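Local coordinates for protein aldehyde dehydrogenase (Anabaena variabilis, PDB 4H7N) that probably oxidises aldehydes to carboxylic acids using NAD+ as electron acceptor, at residues A[237-242]-A[252-257]; A[306-311]-A[315-320]; A[319-324]-A[335-340]; A[358-363]-A[367-372]. All blocks are in the same frame, centred on the assembly; numbering follows the deposited sequence.

Contact 1 of 4, residues A[237-242]-A[252-257]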
loop_
_atom_site.group_PDB
_atom_site.type_symbol
_atom_site.label_atom_id
_atom_site.label_comp_id
_atom_site.label_asym_id
_atom_site.label_seq_id
_atom_site.Cartn_x
_atom_site.Cartn_y
_atom_site.Cartn_z
ATOM N N ASP A 237 -14.410 3.397 -18.404
ATOM C CA ASP A 237 -13.321 3.836 -19.249
ATOM C C ASP A 237 -13.804 4.599 -20.502
ATOM O O ASP A 237 -14.674 4.103 -21.231
ATOM C CB ASP A 237 -12.441 2.671 -19.650
ATOM C CG ASP A 237 -11.628 2.054 -18.469
ATOM O OD1 ASP A 237 -11.747 2.431 -17.239
ATOM O OD2 ASP A 237 -10.845 1.107 -18.797
ATOM N N PRO A 238 -13.293 5.832 -20.717
ATOM C CA PRO A 238 -13.626 6.593 -21.924
ATOM C C PRO A 238 -12.658 6.371 -23.087
ATOM O O PRO A 238 -11.477 6.103 -22.868
ATOM C CB PRO A 238 -13.535 7.983 -21.456
ATOM C CG PRO A 238 -12.450 7.959 -20.420
ATOM C CD PRO A 238 -12.499 6.608 -19.788
ATOM N N ALA A 239 -13.167 6.496 -24.296
ATOM C CA ALA A 239 -12.334 6.626 -25.501
ATOM C C ALA A 239 -12.612 7.984 -26.111
ATOM O O ALA A 239 -13.783 8.401 -26.221
ATOM C CB ALA A 239 -12.663 5.492 -26.499
ATOM N N ILE A 240 -11.541 8.677 -26.480
ATOM C CA ILE A 240 -11.571 9.971 -27.139
ATOM C C ILE A 240 -10.996 9.731 -28.539
ATOM O O ILE A 240 -9.865 9.179 -28.698
ATOM C CB ILE A 240 -10.689 11.010 -26.403
ATOM C CG1 ILE A 240 -11.256 11.328 -25.012
ATOM C CG2 ILE A 240 -10.661 12.325 -27.160
ATOM C CD1 ILE A 240 -10.338 12.220 -24.163
ATOM N N VAL A 241 -11.760 10.161 -29.530
ATOM C CA VAL A 241 -11.383 10.055 -30.960
ATOM C C VAL A 241 -11.242 11.468 -31.515
ATOM O O VAL A 241 -12.244 12.192 -31.700
ATOM C CB VAL A 241 -12.442 9.281 -31.767
ATOM C CG1 VAL A 241 -11.989 9.125 -33.212
ATOM C CG2 VAL A 241 -12.650 7.903 -31.163
ATOM N N LEU A 242 -9.991 11.891 -31.707
ATOM C CA LEU A 242 -9.701 13.197 -32.281
ATOM C C LEU A 242 -9.896 13.196 -33.778
ATOM O O LEU A 242 -9.919 12.131 -34.452
ATOM C CB LEU A 242 -8.260 13.627 -31.930
ATOM C CG LEU A 242 -7.941 13.602 -30.423
ATOM C CD1 LEU A 242 -6.467 13.921 -30.226
ATOM C CD2 LEU A 242 -8.827 14.575 -29.645
ATOM N N SER A 252 -12.943 -0.324 -35.153
ATOM C CA SER A 252 -12.735 -1.723 -34.783
ATOM C C SER A 252 -12.236 -1.845 -33.312
ATOM O O SER A 252 -12.661 -2.734 -32.576
ATOM C CB SER A 252 -11.744 -2.432 -35.731
ATOM O OG SER A 252 -12.214 -2.515 -37.079
ATOM N N ALA A 253 -11.322 -0.971 -32.891
ATOM C CA ALA A 253 -10.740 -1.087 -31.567
ATOM C C ALA A 253 -11.793 -0.810 -30.477
ATOM O O ALA A 253 -11.846 -1.515 -29.472
ATOM C CB ALA A 253 -9.591 -0.125 -31.410
ATOM N N ILE A 254 -12.596 0.229 -30.698
ATOM C CA ILE A 254 -13.601 0.664 -29.710
ATOM C C ILE A 254 -14.741 -0.363 -29.643
ATOM O O ILE A 254 -15.222 -0.700 -28.559
ATOM C CB ILE A 254 -14.093 2.076 -30.014
ATOM C CG1 ILE A 254 -12.974 3.062 -29.629
ATOM C CG2 ILE A 254 -15.414 2.381 -29.316
ATOM C CD1 ILE A 254 -13.092 4.428 -30.224
ATOM N N LEU A 255 -15.104 -0.936 -30.786
ATOM C CA LEU A 255 -16.114 -1.994 -30.755
ATOM C C LEU A 255 -15.643 -3.171 -29.910
ATOM O O LEU A 255 -16.376 -3.683 -29.042
ATOM C CB LEU A 255 -16.467 -2.420 -32.183
ATOM C CG LEU A 255 -17.391 -3.627 -32.244
ATOM C CD1 LEU A 255 -18.739 -3.273 -31.635
ATOM C CD2 LEU A 255 -17.477 -4.150 -33.661
ATOM N N TRP A 256 -14.419 -3.621 -30.144
ATOM C CA TRP A 256 -13.859 -4.751 -29.397
ATOM C C TRP A 256 -13.763 -4.407 -27.908
ATOM O O TRP A 256 -14.206 -5.143 -27.033
ATOM C CB TRP A 256 -12.507 -5.187 -29.967
ATOM C CG TRP A 256 -11.969 -6.353 -29.219
ATOM C CD1 TRP A 256 -12.330 -7.674 -29.371
ATOM C CD2 TRP A 256 -11.050 -6.309 -28.138
ATOM N NE1 TRP A 256 -11.655 -8.455 -28.460
ATOM C CE2 TRP A 256 -10.866 -7.645 -27.688
ATOM C CE3 TRP A 256 -10.324 -5.281 -27.533
ATOM C CZ2 TRP A 256 -10.016 -7.965 -26.634
ATOM C CZ3 TRP A 256 -9.493 -5.595 -26.468
ATOM C CH2 TRP A 256 -9.345 -6.930 -26.022
ATOM N N GLY A 257 -13.222 -3.243 -27.628
ATOM C CA GLY A 257 -13.077 -2.811 -26.276
ATOM C C GLY A 257 -14.397 -2.662 -25.560
ATOM O O GLY A 257 -14.455 -2.951 -24.376
#
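Ala239 and Ile254 mark the closest approach of strand 237-241 to helix 247-259, their CA atoms lying 7.4 Å apart. At that separation the two backbones exchange no hydrogen bond, and the gap is filled by side chains alone. Within the helix the regular pattern runs on, with Trp256 N bonded to Ser252 O at 3.1 Å. The alternation of the strand directs Ala239 and Val241 at the helix and turns the intervening Ile240 to the other face of the sheet.

Ile254 is the only residue of 252-257 to meet this pair. With its CG1 anti to the carbonyl carbon (chi1 -74°) and the chain extended beyond it (chi2 162°), it sends CD1 straight onto the strand. This methyl touches two side chains, 3.9 Å from CB of Ala239 and 3.6 Å from CG2 of Val241. The CG1 methylene lies further back, over the same alanine CB at 4.0 Å. Val241 uses only the CG2 branch, and its side chain runs at a slant to that of Ile254. Alanine and valine thus share one isoleucine tip in a fully apolar, buried contact.

This is the strand-helix interface of the beta-alpha-beta unit formed by strand 237-241, helix 247-259 and strand 269-275. Ile254 also touches Ile272 of the returning strand, and Phe282 of helix 279-292 packs against both Val241 and Ile254. Elsewhere on helix 247-259, Trp256 meets Trp470, Trp471 and Phe472 of the second subunit, so the helix lies between the parallel part of the sheet and the dimer partner.

Contact 2 of 4, residues A[306-311]-A[315-320]; sequences GPIIAE and GIINDH
Ile308 and Ile317 point their delta methyls at each other, tip to tip, with the two CD1 atoms 4.0 Å apart. The methyl of Ile317 also lies 4.1 Å from CG1 of Ile308, so it meets the last two carbons of the loop residue. Both isoleucines hold CG1 beside the backbone N and extend from there (chi2 157° for Ile308), which lets them span a backbone separation of 9.3 Å between CA atoms.

The other link is polar. Gly315 N donates to Glu311 O at 3.1 Å, with an N-H...O angle of 157° and the donor tilted 19° from the carbonyl plane. This is an i+4 to i bond in the first turn of helix 311-326, whose N-cap position is taken by Ala310.

Further out, the loop ahead of the helix is fixed from several directions. The backbone of Ile308 is bonded to that of Trp344, and Gln264 OE1 is bonded to Ile309 N. The Glu311 side chain leaves the backbone away from 315-320, and its OE2 is bonded to Trp344 NE1. Ile308 additionally packs on Gln313 and Ala314, residues of the same first turns.

The directional backbone bond, at the more exposed end, builds the first helical turn, while the buried methyl contact lays the preceding loop against the helix. That contact has no directional demand and is probably positioned in part by the bonds to Trp344 and Gln264.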
loop_
_atom_site.group_PDB
_atom_site.type_symbol
_atom_site.label_atom_id
_atom_site.label_comp_id
_atom_site.label_asym_id
_atom_site.label_seq_id
_atom_site.Cartn_x
_atom_site.Cartn_y
_atom_site.Cartn_z
ATOM N N GLY A 306 -21.573 -13.735 -25.857
ATOM C CA GLY A 306 -22.247 -14.569 -24.857
ATOM C C GLY A 306 -23.367 -13.856 -24.102
ATOM O O GLY A 306 -23.581 -12.666 -24.280
ATOM N N PRO A 307 -24.032 -14.578 -23.213
ATOM C CA PRO A 307 -25.088 -14.018 -22.425
ATOM C C PRO A 307 -24.581 -13.114 -21.327
ATOM O O PRO A 307 -23.406 -13.196 -20.931
ATOM C CB PRO A 307 -25.746 -15.248 -21.810
ATOM C CG PRO A 307 -24.653 -16.239 -21.681
ATOM C CD PRO A 307 -23.774 -15.990 -22.865
ATOM N N ILE A 308 -25.491 -12.328 -20.775
ATOM C CA ILE A 308 -25.213 -11.618 -19.548
ATOM C C ILE A 308 -25.230 -12.647 -18.448
ATOM O O ILE A 308 -26.243 -13.282 -18.228
ATOM C CB ILE A 308 -26.275 -10.575 -19.301
ATOM C CG1 ILE A 308 -26.279 -9.602 -20.485
ATOM C CG2 ILE A 308 -26.040 -9.863 -17.983
ATOM C CD1 ILE A 308 -27.598 -8.897 -20.623
ATOM N N ILE A 309 -24.100 -12.796 -17.755
ATOM C CA ILE A 309 -23.863 -13.920 -16.869
ATOM C C ILE A 309 -24.694 -13.830 -15.598
ATOM O O ILE A 309 -25.275 -14.798 -15.156
ATOM C CB ILE A 309 -22.365 -13.990 -16.541
ATOM C CG1 ILE A 309 -21.591 -14.437 -17.768
ATOM C CG2 ILE A 309 -22.097 -14.939 -15.395
ATOM C CD1 ILE A 309 -20.109 -14.256 -17.595
ATOM N N ALA A 310 -24.761 -12.647 -15.014
ATOM C CA ALA A 310 -25.485 -12.485 -13.751
ATOM C C ALA A 310 -26.832 -11.841 -13.992
ATOM O O ALA A 310 -26.908 -10.826 -14.679
ATOM C CB ALA A 310 -24.642 -11.660 -12.783
ATOM N N GLU A 311 -27.904 -12.389 -13.419
ATOM C CA GLU A 311 -29.228 -11.756 -13.586
ATOM C C GLU A 311 -29.295 -10.319 -13.109
ATOM O O GLU A 311 -29.982 -9.495 -13.724
ATOM C CB GLU A 311 -30.342 -12.474 -12.814
ATOM C CG GLU A 311 -30.891 -13.658 -13.518
ATOM C CD GLU A 311 -32.346 -13.925 -13.152
ATOM O OE1 GLU A 311 -32.589 -14.243 -12.002
ATOM O OE2 GLU A 311 -33.214 -13.793 -14.031
ATOM N N GLY A 315 -30.506 -6.764 -15.107
ATOM C CA GLY A 315 -31.389 -5.732 -14.612
ATOM C C GLY A 315 -30.753 -4.353 -14.698
ATOM O O GLY A 315 -31.406 -3.409 -15.084
ATOM N N ILE A 316 -29.477 -4.233 -14.325
ATOM C CA ILE A 316 -28.795 -2.949 -14.386
ATOM C C ILE A 316 -28.676 -2.430 -15.820
ATOM O O ILE A 316 -28.930 -1.242 -16.095
ATOM C CB ILE A 316 -27.380 -3.065 -13.785
ATOM C CG1 ILE A 316 -27.479 -3.218 -12.241
ATOM C CG2 ILE A 316 -26.545 -1.865 -14.183
ATOM C CD1 ILE A 316 -26.163 -3.612 -11.556
ATOM N N ILE A 317 -28.248 -3.304 -16.734
ATOM C CA ILE A 317 -28.091 -2.906 -18.147
ATOM C C ILE A 317 -29.453 -2.441 -18.694
ATOM O O ILE A 317 -29.563 -1.401 -19.351
ATOM C CB ILE A 317 -27.548 -4.052 -18.997
ATOM C CG1 ILE A 317 -26.155 -4.442 -18.541
ATOM C CG2 ILE A 317 -27.529 -3.680 -20.492
ATOM C CD1 ILE A 317 -25.667 -5.772 -19.065
ATOM N N ASN A 318 -30.494 -3.211 -18.405
ATOM C CA ASN A 318 -31.843 -2.851 -18.845
ATOM C C ASN A 318 -32.259 -1.457 -18.323
ATOM O O ASN A 318 -32.750 -0.604 -19.062
ATOM C CB ASN A 318 -32.832 -3.930 -18.422
ATOM C CG ASN A 318 -34.228 -3.656 -18.939
ATOM O OD1 ASN A 318 -34.469 -3.634 -20.150
ATOM N ND2 ASN A 318 -35.120 -3.359 -18.032
ATOM N N ASP A 319 -31.935 -1.208 -17.070
ATOM C CA ASP A 319 -32.236 0.066 -16.447
ATOM C C ASP A 319 -31.467 1.230 -17.087
ATOM O O ASP A 319 -32.030 2.294 -17.297
ATOM C CB ASP A 319 -31.945 -0.056 -14.966
ATOM C CG ASP A 319 -32.130 1.227 -14.239
ATOM O OD1 ASP A 319 -33.282 1.671 -14.224
ATOM O OD2 ASP A 319 -31.144 1.785 -13.686
ATOM N N HIS A 320 -30.211 0.999 -17.472
ATOM C CA HIS A 320 -29.397 2.036 -18.122
ATOM C C HIS A 320 -29.953 2.396 -19.480
ATOM O O HIS A 320 -29.976 3.571 -19.862
ATOM C CB HIS A 320 -27.904 1.607 -18.210
ATOM C CG HIS A 320 -27.191 1.696 -16.896
ATOM N ND1 HIS A 320 -25.821 1.838 -16.785
ATOM C CD2 HIS A 320 -27.681 1.723 -15.631
ATOM C CE1 HIS A 320 -25.505 1.943 -15.506
ATOM N NE2 HIS A 320 -26.612 1.867 -14.787
#

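Contact 3 of 4, residues A[319-324]-A[335-340]; sequences DHILDA and GKVEEL
Ile321 supplies every atom of 319-324 that touches 335-340, and it packs hardest against Gly335. Its CG2 lies 3.4 Å from Gly335 O, while CD1 reaches the same carbonyl from the other branch, 3.8 Å from Gly335 O and 3.9 Å from Gly335 C. Both branches approach the carbonyl from the helix side, CG2 being anti to the backbone N and CG1 beside it (chi1 -65°). Gly335 adopts a left-handed backbone conformation (phi 87°), open to few residues other than glycine. Its N is bonded to Thr349 OG1, which ties the same residue to strand 349-352.

Packing slackens along the chain from there. Val337 turns CG2 toward the helix and reaches to 4.2 Å from Ile321 CD1; the same valine packs on Ile317 and Asn318 one turn earlier and also on Trp344. Lys336 points the opposite way and is exposed, as is Leu322 on the helix. Beyond Val337 the chain leaves the helix as strand 338-340, which pairs antiparallel with strand 343-345, and Glu338 OE2 there forms a salt bridge with Arg347 NH1.

No hydrogen bond joins the two segments. Hydrocarbon against a carbonyl and one methyl pair at looser van der Waals distance give contact without directional bonding, so the position of the loop on helix 311-326 is probably set in part by bonds made elsewhere, such as that to Thr349.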
loop_
_atom_site.group_PDB
_atom_site.type_symbol
_atom_site.label_atom_id
_atom_site.label_comp_id
_atom_site.label_asym_id
_atom_site.label_seq_id
_atom_site.Cartn_x
_atom_site.Cartn_y
_atom_site.Cartn_z
ATOM N N ASP A 319 -31.935 -1.208 -17.070
ATOM C CA ASP A 319 -32.236 0.066 -16.447
ATOM C C ASP A 319 -31.467 1.230 -17.087
ATOM O O ASP A 319 -32.030 2.294 -17.297
ATOM C CB ASP A 319 -31.945 -0.056 -14.966
ATOM C CG ASP A 319 -32.130 1.227 -14.239
ATOM O OD1 ASP A 319 -33.282 1.671 -14.224
ATOM O OD2 ASP A 319 -31.144 1.785 -13.686
ATOM N N HIS A 320 -30.211 0.999 -17.472
ATOM C CA HIS A 320 -29.397 2.036 -18.122
ATOM C C HIS A 320 -29.953 2.396 -19.480
ATOM O O HIS A 320 -29.976 3.571 -19.862
ATOM C CB HIS A 320 -27.904 1.607 -18.210
ATOM C CG HIS A 320 -27.191 1.696 -16.896
ATOM N ND1 HIS A 320 -25.821 1.838 -16.785
ATOM C CD2 HIS A 320 -27.681 1.723 -15.631
ATOM C CE1 HIS A 320 -25.505 1.943 -15.506
ATOM N NE2 HIS A 320 -26.612 1.867 -14.787
ATOM N N ILE A 321 -30.393 1.380 -20.223
ATOM C CA ILE A 321 -30.974 1.597 -21.548
ATOM C C ILE A 321 -32.293 2.372 -21.414
ATOM O O ILE A 321 -32.505 3.390 -22.079
ATOM C CB ILE A 321 -31.219 0.256 -22.306
ATOM C CG1 ILE A 321 -29.930 -0.450 -22.600
ATOM C CG2 ILE A 321 -31.922 0.487 -23.638
ATOM C CD1 ILE A 321 -30.124 -1.860 -23.084
ATOM N N LEU A 322 -33.164 1.927 -20.523
ATOM C CA LEU A 322 -34.418 2.677 -20.279
ATOM C C LEU A 322 -34.227 4.103 -19.774
ATOM O O LEU A 322 -34.871 5.044 -20.274
ATOM C CB LEU A 322 -35.315 1.924 -19.304
ATOM C CG LEU A 322 -35.861 0.590 -19.819
ATOM C CD1 LEU A 322 -36.570 -0.139 -18.681
ATOM C CD2 LEU A 322 -36.806 0.729 -21.005
ATOM N N ASP A 323 -33.344 4.288 -18.795
ATOM C CA ASP A 323 -33.051 5.659 -18.291
ATOM C C ASP A 323 -32.567 6.540 -19.462
ATOM O O ASP A 323 -32.985 7.695 -19.610
ATOM C CB ASP A 323 -31.993 5.591 -17.176
ATOM C CG ASP A 323 -31.418 6.952 -16.820
ATOM O OD1 ASP A 323 -32.081 7.717 -16.080
ATOM O OD2 ASP A 323 -30.289 7.271 -17.254
ATOM N N ALA A 324 -31.676 5.981 -20.297
ATOM C CA ALA A 324 -31.150 6.698 -21.470
ATOM C C ALA A 324 -32.248 7.126 -22.448
ATOM O O ALA A 324 -32.321 8.299 -22.851
ATOM C CB ALA A 324 -30.102 5.859 -22.198
ATOM N N GLY A 335 -30.042 -2.637 -28.166
ATOM C CA GLY A 335 -30.879 -1.867 -27.265
ATOM C C GLY A 335 -31.955 -2.602 -26.504
ATOM O O GLY A 335 -32.770 -1.964 -25.870
ATOM N N LYS A 336 -31.916 -3.933 -26.501
ATOM C CA LYS A 336 -32.894 -4.740 -25.784
ATOM C C LYS A 336 -32.254 -5.841 -24.947
ATOM O O LYS A 336 -31.610 -6.727 -25.507
ATOM C CB LYS A 336 -33.800 -5.455 -26.773
ATOM C CG LYS A 336 -34.586 -4.551 -27.679
ATOM C CD LYS A 336 -35.388 -5.404 -28.661
ATOM C CE LYS A 336 -35.214 -4.935 -30.102
ATOM N NZ LYS A 336 -35.854 -3.614 -30.334
ATOM N N VAL A 337 -32.484 -5.826 -23.635
ATOM C CA VAL A 337 -32.155 -6.973 -22.809
ATOM C C VAL A 337 -33.285 -7.989 -22.896
ATOM O O VAL A 337 -34.389 -7.720 -22.462
ATOM C CB VAL A 337 -31.919 -6.563 -21.369
ATOM C CG1 VAL A 337 -31.676 -7.790 -20.496
ATOM C CG2 VAL A 337 -30.722 -5.590 -21.303
ATOM N N GLU A 338 -33.025 -9.151 -23.481
ATOM C CA GLU A 338 -34.102 -10.132 -23.737
ATOM C C GLU A 338 -33.730 -11.517 -23.253
ATOM O O GLU A 338 -32.526 -11.865 -23.152
ATOM C CB GLU A 338 -34.460 -10.170 -25.208
ATOM C CG GLU A 338 -33.251 -10.142 -26.126
ATOM C CD GLU A 338 -33.626 -10.191 -27.602
ATOM O OE1 GLU A 338 -34.822 -10.370 -27.883
ATOM O OE2 GLU A 338 -32.723 -10.069 -28.465
ATOM N N GLU A 339 -34.760 -12.274 -22.914
ATOM C CA GLU A 339 -34.650 -13.668 -22.531
ATOM C C GLU A 339 -34.700 -14.552 -23.778
ATOM O O GLU A 339 -35.556 -14.389 -24.640
ATOM C CB GLU A 339 -35.739 -14.041 -21.495
ATOM C CG GLU A 339 -35.747 -15.522 -21.073
ATOM C CD GLU A 339 -36.694 -16.412 -21.910
ATOM O OE1 GLU A 339 -37.915 -16.168 -21.877
ATOM O OE2 GLU A 339 -36.244 -17.361 -22.590
ATOM N N LEU A 340 -33.721 -15.443 -23.909
ATOM C CA LEU A 340 -33.688 -16.406 -24.992
ATOM C C LEU A 340 -33.143 -17.724 -24.442
ATOM O O LEU A 340 -32.039 -17.773 -23.827
ATOM C CB LEU A 340 -32.824 -15.924 -26.140
ATOM C CG LEU A 340 -33.188 -14.594 -26.815
ATOM C CD1 LEU A 340 -31.975 -14.133 -27.598
ATOM C CD2 LEU A 340 -34.419 -14.744 -27.719
#

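Contact 4 of 4, residues A[358-363]-A[367-372]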
loop_
_atom_site.group_PDB
_atom_site.type_symbol
_atom_site.label_atom_id
_atom_site.label_comp_id
_atom_site.label_asym_id
_atom_site.label_seq_id
_atom_site.Cartn_x
_atom_site.Cartn_y
_atom_site.Cartn_z
HETATM N N MSE A 358 -27.342 10.950 -17.885
HETATM C CA MSE A 358 -27.823 9.564 -17.962
HETATM C C MSE A 358 -26.914 8.587 -17.220
HETATM O O MSE A 358 -25.662 8.712 -17.221
HETATM C CB MSE A 358 -27.910 9.111 -19.447
HETATM C CG MSE A 358 -28.727 10.004 -20.338
HETATM SE SE MSE A 358 -28.359 9.566 -22.237
HETATM C CE MSE A 358 -29.724 10.772 -22.946
ATOM N N LYS A 359 -27.517 7.551 -16.637
ATOM C CA LYS A 359 -26.769 6.522 -15.935
ATOM C C LYS A 359 -25.763 5.838 -16.795
ATOM O O LYS A 359 -24.674 5.486 -16.340
ATOM C CB LYS A 359 -27.709 5.441 -15.447
ATOM C CG LYS A 359 -28.626 5.886 -14.325
ATOM C CD LYS A 359 -29.613 4.757 -14.079
ATOM C CE LYS A 359 -30.809 5.191 -13.269
ATOM N NZ LYS A 359 -30.550 4.867 -11.850
ATOM N N VAL A 360 -26.138 5.604 -18.046
ATOM C CA VAL A 360 -25.256 4.877 -18.956
ATOM C C VAL A 360 -23.917 5.607 -19.203
ATOM O O VAL A 360 -22.959 5.012 -19.667
ATOM C CB VAL A 360 -26.010 4.565 -20.279
ATOM C CG1 VAL A 360 -26.031 5.777 -21.194
ATOM C CG2 VAL A 360 -25.404 3.361 -20.970
HETATM N N MSE A 361 -23.876 6.905 -18.935
HETATM C CA MSE A 361 -22.653 7.695 -19.048
HETATM C C MSE A 361 -21.941 7.964 -17.736
HETATM O O MSE A 361 -20.855 8.565 -17.727
HETATM C CB MSE A 361 -23.005 8.957 -19.849
HETATM C CG MSE A 361 -23.153 8.453 -21.291
HETATM SE SE MSE A 361 -22.761 9.874 -22.552
HETATM C CE MSE A 361 -20.872 9.361 -22.737
ATOM N N THR A 362 -22.512 7.529 -16.617
ATOM C CA THR A 362 -21.918 7.840 -15.341
ATOM C C THR A 362 -21.709 6.602 -14.456
ATOM O O THR A 362 -20.638 6.460 -13.919
ATOM C CB THR A 362 -22.742 8.859 -14.569
ATOM O OG1 THR A 362 -24.037 8.326 -14.341
ATOM C CG2 THR A 362 -22.832 10.165 -15.339
ATOM N N GLU A 363 -22.692 5.720 -14.313
ATOM C CA GLU A 363 -22.546 4.532 -13.467
ATOM C C GLU A 363 -22.053 3.363 -14.319
ATOM O O GLU A 363 -22.386 3.284 -15.484
ATOM C CB GLU A 363 -23.869 4.182 -12.787
ATOM C CG GLU A 363 -24.363 5.314 -11.875
ATOM C CD GLU A 363 -25.804 5.146 -11.402
ATOM O OE1 GLU A 363 -26.368 4.036 -11.480
ATOM O OE2 GLU A 363 -26.385 6.156 -10.945
ATOM N N GLY A 367 -21.995 -3.790 -19.635
ATOM C CA GLY A 367 -22.767 -4.337 -20.754
ATOM C C GLY A 367 -22.206 -3.882 -22.091
ATOM O O GLY A 367 -21.235 -3.112 -22.140
ATOM N N PRO A 368 -22.817 -4.333 -23.210
ATOM C CA PRO A 368 -22.193 -4.083 -24.511
ATOM C C PRO A 368 -22.738 -2.793 -25.140
ATOM O O PRO A 368 -23.207 -2.784 -26.286
ATOM C CB PRO A 368 -22.606 -5.312 -25.314
ATOM C CG PRO A 368 -23.991 -5.607 -24.819
ATOM C CD PRO A 368 -23.983 -5.218 -23.340
ATOM N N ILE A 369 -22.654 -1.714 -24.390
ATOM C CA ILE A 369 -23.303 -0.457 -24.769
ATOM C C ILE A 369 -22.271 0.578 -25.186
ATOM O O ILE A 369 -21.260 0.736 -24.528
ATOM C CB ILE A 369 -24.085 0.140 -23.601
ATOM C CG1 ILE A 369 -24.969 -0.919 -22.964
ATOM C CG2 ILE A 369 -24.951 1.293 -24.084
ATOM C CD1 ILE A 369 -25.858 -1.679 -23.933
HETATM N N MSE A 370 -22.560 1.292 -26.275
HETATM C CA MSE A 370 -21.631 2.239 -26.851
HETATM C C MSE A 370 -22.388 3.535 -26.999
HETATM O O MSE A 370 -23.027 3.760 -28.040
HETATM C CB MSE A 370 -21.164 1.709 -28.196
HETATM C CG MSE A 370 -20.182 0.562 -28.033
HETATM SE SE MSE A 370 -19.802 -0.374 -29.714
HETATM C CE MSE A 370 -21.466 -1.370 -29.936
ATOM N N PRO A 371 -22.406 4.360 -25.955
ATOM C CA PRO A 371 -22.944 5.718 -26.084
ATOM C C PRO A 371 -21.894 6.654 -26.664
ATOM O O PRO A 371 -20.782 6.753 -26.118
ATOM C CB PRO A 371 -23.272 6.104 -24.621
ATOM C CG PRO A 371 -22.373 5.256 -23.777
ATOM C CD PRO A 371 -21.836 4.125 -24.620
ATOM N N VAL A 372 -22.244 7.366 -27.720
ATOM C CA VAL A 372 -21.306 8.202 -28.448
ATOM C C VAL A 372 -21.696 9.668 -28.420
ATOM O O VAL A 372 -22.756 10.000 -28.857
ATOM C CB VAL A 372 -21.226 7.738 -29.919
ATOM C CG1 VAL A 372 -20.111 8.463 -30.646
ATOM C CG2 VAL A 372 -20.949 6.240 -29.947
#
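Val360 pushes CG2 against CG2 of Ile369 at 3.8 Å, the side chains crossing at about a right angle, and brings its other methyl near the rim of Pro371. The valine directs its CB at strand 369-375 and so divides its two branches between these neighbours. CG2 is anti to the backbone N, whereas CG1 takes the crowded position between the backbone N and the carbonyl carbon (chi1 80°) and lies 4.4 Å from CB of Pro371. Ile369 offers just its CG2 branch, since CG1 and CD1 fold off in another direction.

The segment 358-363 belongs to the connection between strands 349-352 and 369-375, which are adjacent and parallel in the mixed sheet, and it lies over one face of that sheet. On the far face, Met370 alternates outward to Leu255, Ala258 and Val259 of helix 247-259.

Selenomethionine Met361 packs on the same proline ring. Its CG sits equally close, 4.1 Å, to CB and CG of Pro371; the two side chains slide past each other in opposite directions, and the chain bends at chi3 (94°), which sets the terminal CE. Carbonyl Val360 O approaches the ring rim at Pro371 CG, 4.2 Å off, and is itself bonded to Lys236 NZ. The turn of 358-363 is tied by Lys359 O, which accepts from Thr362 N at 3.0 Å and Glu363 N at 2.8 Å.

Contacts 1 and 4 are buried, mainly apolar and without hydrogen bonds across their segments, and both reach the same mixed sheet; they meet where Leu255 CD1 packs on Met370 SE at 3.6 Å. Contacts 2 and 3 are only partly buried and share helix 311-326, including Asp319 and His320. Their own side chains join too, Val337 CG2 lying 3.8 Å from Ile317 CG2. Contact 2 alone carries a hydrogen bond between its segments. Helix 311-326 is tied to contact 4 by a polar link as well, Asp323 OD2 accepting a probable hydrogen bond from Lys359 N, while His320 CE1 packs on Glu363 O.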